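Local coordinates for protein chymotrypsin-like serine protease (Equine arteritis virus, PDB 1MBM) that probably cleaves the viral replicase polyprotein as a serine endopeptidase with a chymotrypsin-like fold, at residues W20-E25 / P75-A80. Residues are numbered along the deposited sequence; the frame is centred on the assembly and turned at random.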
loop_
_atom_site.group_PDB
_atom_site.type_symbol
_atom_site.label_atom_id
_atom_site.label_comp_id
_atom_site.label_asym_id
_atom_site.label_seq_id
_atom_site.Cartn_x
_atom_site.Cartn_y
_atom_site.Cartn_z
ATOM N N TRP A 20 -7.398 -0.706 12.602
ATOM C CA TRP A 20 -8.771 -0.613 12.124
ATOM C C TRP A 20 -9.766 -1.277 13.053
ATOM O O TRP A 20 -9.388 -2.016 13.956
ATOM C CB TRP A 20 -8.897 -1.295 10.756
ATOM C CG TRP A 20 -7.820 -0.942 9.788
ATOM C CD1 TRP A 20 -6.554 -1.467 9.734
ATOM C CD2 TRP A 20 -7.905 0.009 8.723
ATOM N NE1 TRP A 20 -5.850 -0.891 8.705
ATOM C CE2 TRP A 20 -6.657 0.021 8.068
ATOM C CE3 TRP A 20 -8.911 0.864 8.260
ATOM C CZ2 TRP A 20 -6.389 0.853 6.984
ATOM C CZ3 TRP A 20 -8.642 1.693 7.174
ATOM C CH2 TRP A 20 -7.391 1.680 6.553
ATOM N N THR A 21 -11.052 -1.024 12.801
ATOM C CA THR A 21 -12.123 -1.669 13.546
ATOM C C THR A 21 -12.845 -2.664 12.634
ATOM O O THR A 21 -13.074 -2.373 11.461
ATOM C CB THR A 21 -13.124 -0.608 14.074
ATOM O OG1 THR A 21 -12.487 0.190 15.082
ATOM C CG2 THR A 21 -14.278 -1.265 14.823
ATOM N N ARG A 22 -13.177 -3.834 13.178
ATOM C CA ARG A 22 -13.955 -4.853 12.477
ATOM C C ARG A 22 -14.715 -5.740 13.486
ATOM O O ARG A 22 -14.101 -6.392 14.319
ATOM C CB ARG A 22 -13.030 -5.715 11.614
ATOM C CG ARG A 22 -13.752 -6.702 10.692
ATOM C CD ARG A 22 -12.811 -7.666 9.974
ATOM N NE ARG A 22 -11.932 -8.362 10.912
ATOM C CZ ARG A 22 -10.761 -8.891 10.590
ATOM N NH1 ARG A 22 -10.313 -8.806 9.346
ATOM N NH2 ARG A 22 -10.037 -9.515 11.511
ATOM N N ASN A 23 -16.039 -5.756 13.414
ATOM C CA ASN A 23 -16.868 -6.600 14.291
ATOM C C ASN A 23 -16.404 -6.709 15.751
ATOM O O ASN A 23 -16.122 -7.814 16.246
ATOM C CB ASN A 23 -17.001 -8.005 13.700
ATOM C CG ASN A 23 -17.500 -7.988 12.275
ATOM O OD1 ASN A 23 -18.353 -7.181 11.921
ATOM N ND2 ASN A 23 -16.961 -8.874 11.443
ATOM N N ASN A 24 -16.306 -5.565 16.421
ATOM C CA ASN A 24 -15.915 -5.501 17.833
ATOM C C ASN A 24 -14.472 -5.919 18.134
ATOM O O ASN A 24 -14.105 -6.145 19.288
ATOM C CB ASN A 24 -16.900 -6.276 18.716
ATOM C CG ASN A 24 -16.983 -5.717 20.115
ATOM O OD1 ASN A 24 -17.359 -4.561 20.308
ATOM N ND2 ASN A 24 -16.625 -6.531 21.103
ATOM N N GLU A 25 -13.656 -6.049 17.098
ATOM C CA GLU A 25 -12.249 -6.340 17.315
ATOM C C GLU A 25 -11.426 -5.228 16.684
ATOM O O GLU A 25 -11.911 -4.494 15.812
ATOM C CB GLU A 25 -11.864 -7.732 16.783
ATOM C CG GLU A 25 -11.539 -7.803 15.301
ATOM C CD GLU A 25 -11.644 -9.216 14.746
ATOM O OE1 GLU A 25 -11.304 -10.176 15.481
ATOM O OE2 GLU A 25 -12.067 -9.368 13.577
ATOM N N PRO A 75 -10.809 3.633 12.096
ATOM C CA PRO A 75 -11.742 3.555 10.964
ATOM C C PRO A 75 -12.148 2.113 10.684
ATOM O O PRO A 75 -11.367 1.191 10.945
ATOM C CB PRO A 75 -10.921 4.116 9.798
ATOM C CG PRO A 75 -9.491 3.936 10.241
ATOM C CD PRO A 75 -9.514 4.218 11.704
ATOM N N GLN A 76 -13.368 1.925 10.194
ATOM C CA GLN A 76 -13.869 0.595 9.886
ATOM C C GLN A 76 -13.026 -0.052 8.798
ATOM O O GLN A 76 -12.640 0.601 7.834
ATOM C CB GLN A 76 -15.329 0.668 9.440
ATOM C CG GLN A 76 -16.079 -0.641 9.586
ATOM C CD GLN A 76 -16.458 -0.932 11.022
ATOM O OE1 GLN A 76 -16.462 -0.029 11.859
ATOM N NE2 GLN A 76 -16.787 -2.188 11.313
ATOM N N LEU A 77 -12.721 -1.332 8.965
ATOM C CA LEU A 77 -11.923 -2.050 7.975
ATOM C C LEU A 77 -12.788 -2.606 6.858
ATOM O O LEU A 77 -13.680 -3.408 7.119
ATOM C CB LEU A 77 -11.167 -3.212 8.634
ATOM C CG LEU A 77 -10.252 -4.045 7.728
ATOM C CD1 LEU A 77 -9.231 -3.163 7.029
ATOM C CD2 LEU A 77 -9.536 -5.143 8.505
ATOM N N HIS A 78 -12.529 -2.176 5.623
ATOM C CA HIS A 78 -13.189 -2.745 4.452
ATOM C C HIS A 78 -12.105 -3.243 3.496
ATOM O O HIS A 78 -11.179 -2.507 3.172
ATOM C CB HIS A 78 -14.056 -1.708 3.717
ATOM C CG HIS A 78 -15.133 -1.099 4.560
ATOM N ND1 HIS A 78 -16.222 -1.816 5.009
ATOM C CD2 HIS A 78 -15.295 0.165 5.024
ATOM C CE1 HIS A 78 -17.002 -1.022 5.721
ATOM N NE2 HIS A 78 -16.462 0.184 5.744
ATOM N N PHE A 79 -12.188 -4.498 3.077
ATOM C CA PHE A 79 -11.282 -4.999 2.056
ATOM C C PHE A 79 -11.975 -4.841 0.703
ATOM O O PHE A 79 -13.200 -4.982 0.612
ATOM C CB PHE A 79 -10.935 -6.465 2.305
ATOM C CG PHE A 79 -9.938 -6.680 3.418
ATOM C CD1 PHE A 79 -8.945 -5.758 3.657
ATOM C CD2 PHE A 79 -10.003 -7.812 4.219
ATOM C CE1 PHE A 79 -8.005 -5.955 4.688
ATOM C CE2 PHE A 79 -9.088 -8.019 5.239
ATOM C CZ PHE A 79 -8.087 -7.090 5.476
ATOM N N ALA A 80 -11.205 -4.541 -0.338
ATOM C CA ALA A 80 -11.765 -4.434 -1.688
ATOM C C ALA A 80 -10.764 -4.897 -2.736
ATOM O O ALA A 80 -9.547 -4.784 -2.551
ATOM C CB ALA A 80 -12.223 -3.004 -1.990
#
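Thr21 clasps the linker segment 75-80 with both of its backbone polar groups. Its N donates to Pro75 O at 2.9 Å, reaching that oxygen from above the carbonyl plane. In return Leu77 N donates to Thr21 O over 2.7 Å, this time in the carbonyl plane with a C=O...N angle of 160°. The two bonds flank Gln76 and make a single beta bridge between Thr21 and Gln76, while Gln76 CA adds a CA-H...O contact to the same Thr21 O. Thr21 OG1 hydrogen-bonds Trp74 O, so side chain and backbone hold the same incoming chain.

At the end of strand 14-22 the type I' turn from Arg22 to Glu25 leads into strand 25-31. Arg22 NE and NH2 both grip Glu25 OE2, each at 2.9 Å, and NH2 also bridges to Glu62. Carboxylates on two strands thus probably steady the guanidinium beside Leu77 and Phe79.

Packing spreads from the bridge at Thr21. Leu77 CD1 sits over one face of the Trp20 indole, 3.9 Å from the centroid of the five-membered ring, a CH-pi contact close to the ring normal. Leu77 CG lies anti to the backbone N (chi1 -178°), and the branch carries CD1 to the indole and CD2 to Arg22 NH1, 3.8 Å away. Pro75 CG meets the benzo side of Trp20 at CE3, 3.7 Å off. The bend of Gln76 at chi2 (76°) folds its amide back beside Thr21, where Gln76 OE1 lies 3.9 Å from Thr21 CG2.

Leu77 and Phe79 touch Val27 and Leu29, respectively, of strand 25-31 and both touch Val124 of strand 123-132, so the interdomain linker lies between the two chymotrypsin-like barrels. Backbone bonds tie it to Thr21 on one side and, through His78 and Ala80, to Val124 on the other, with Leu77 and its apolar neighbours packed between.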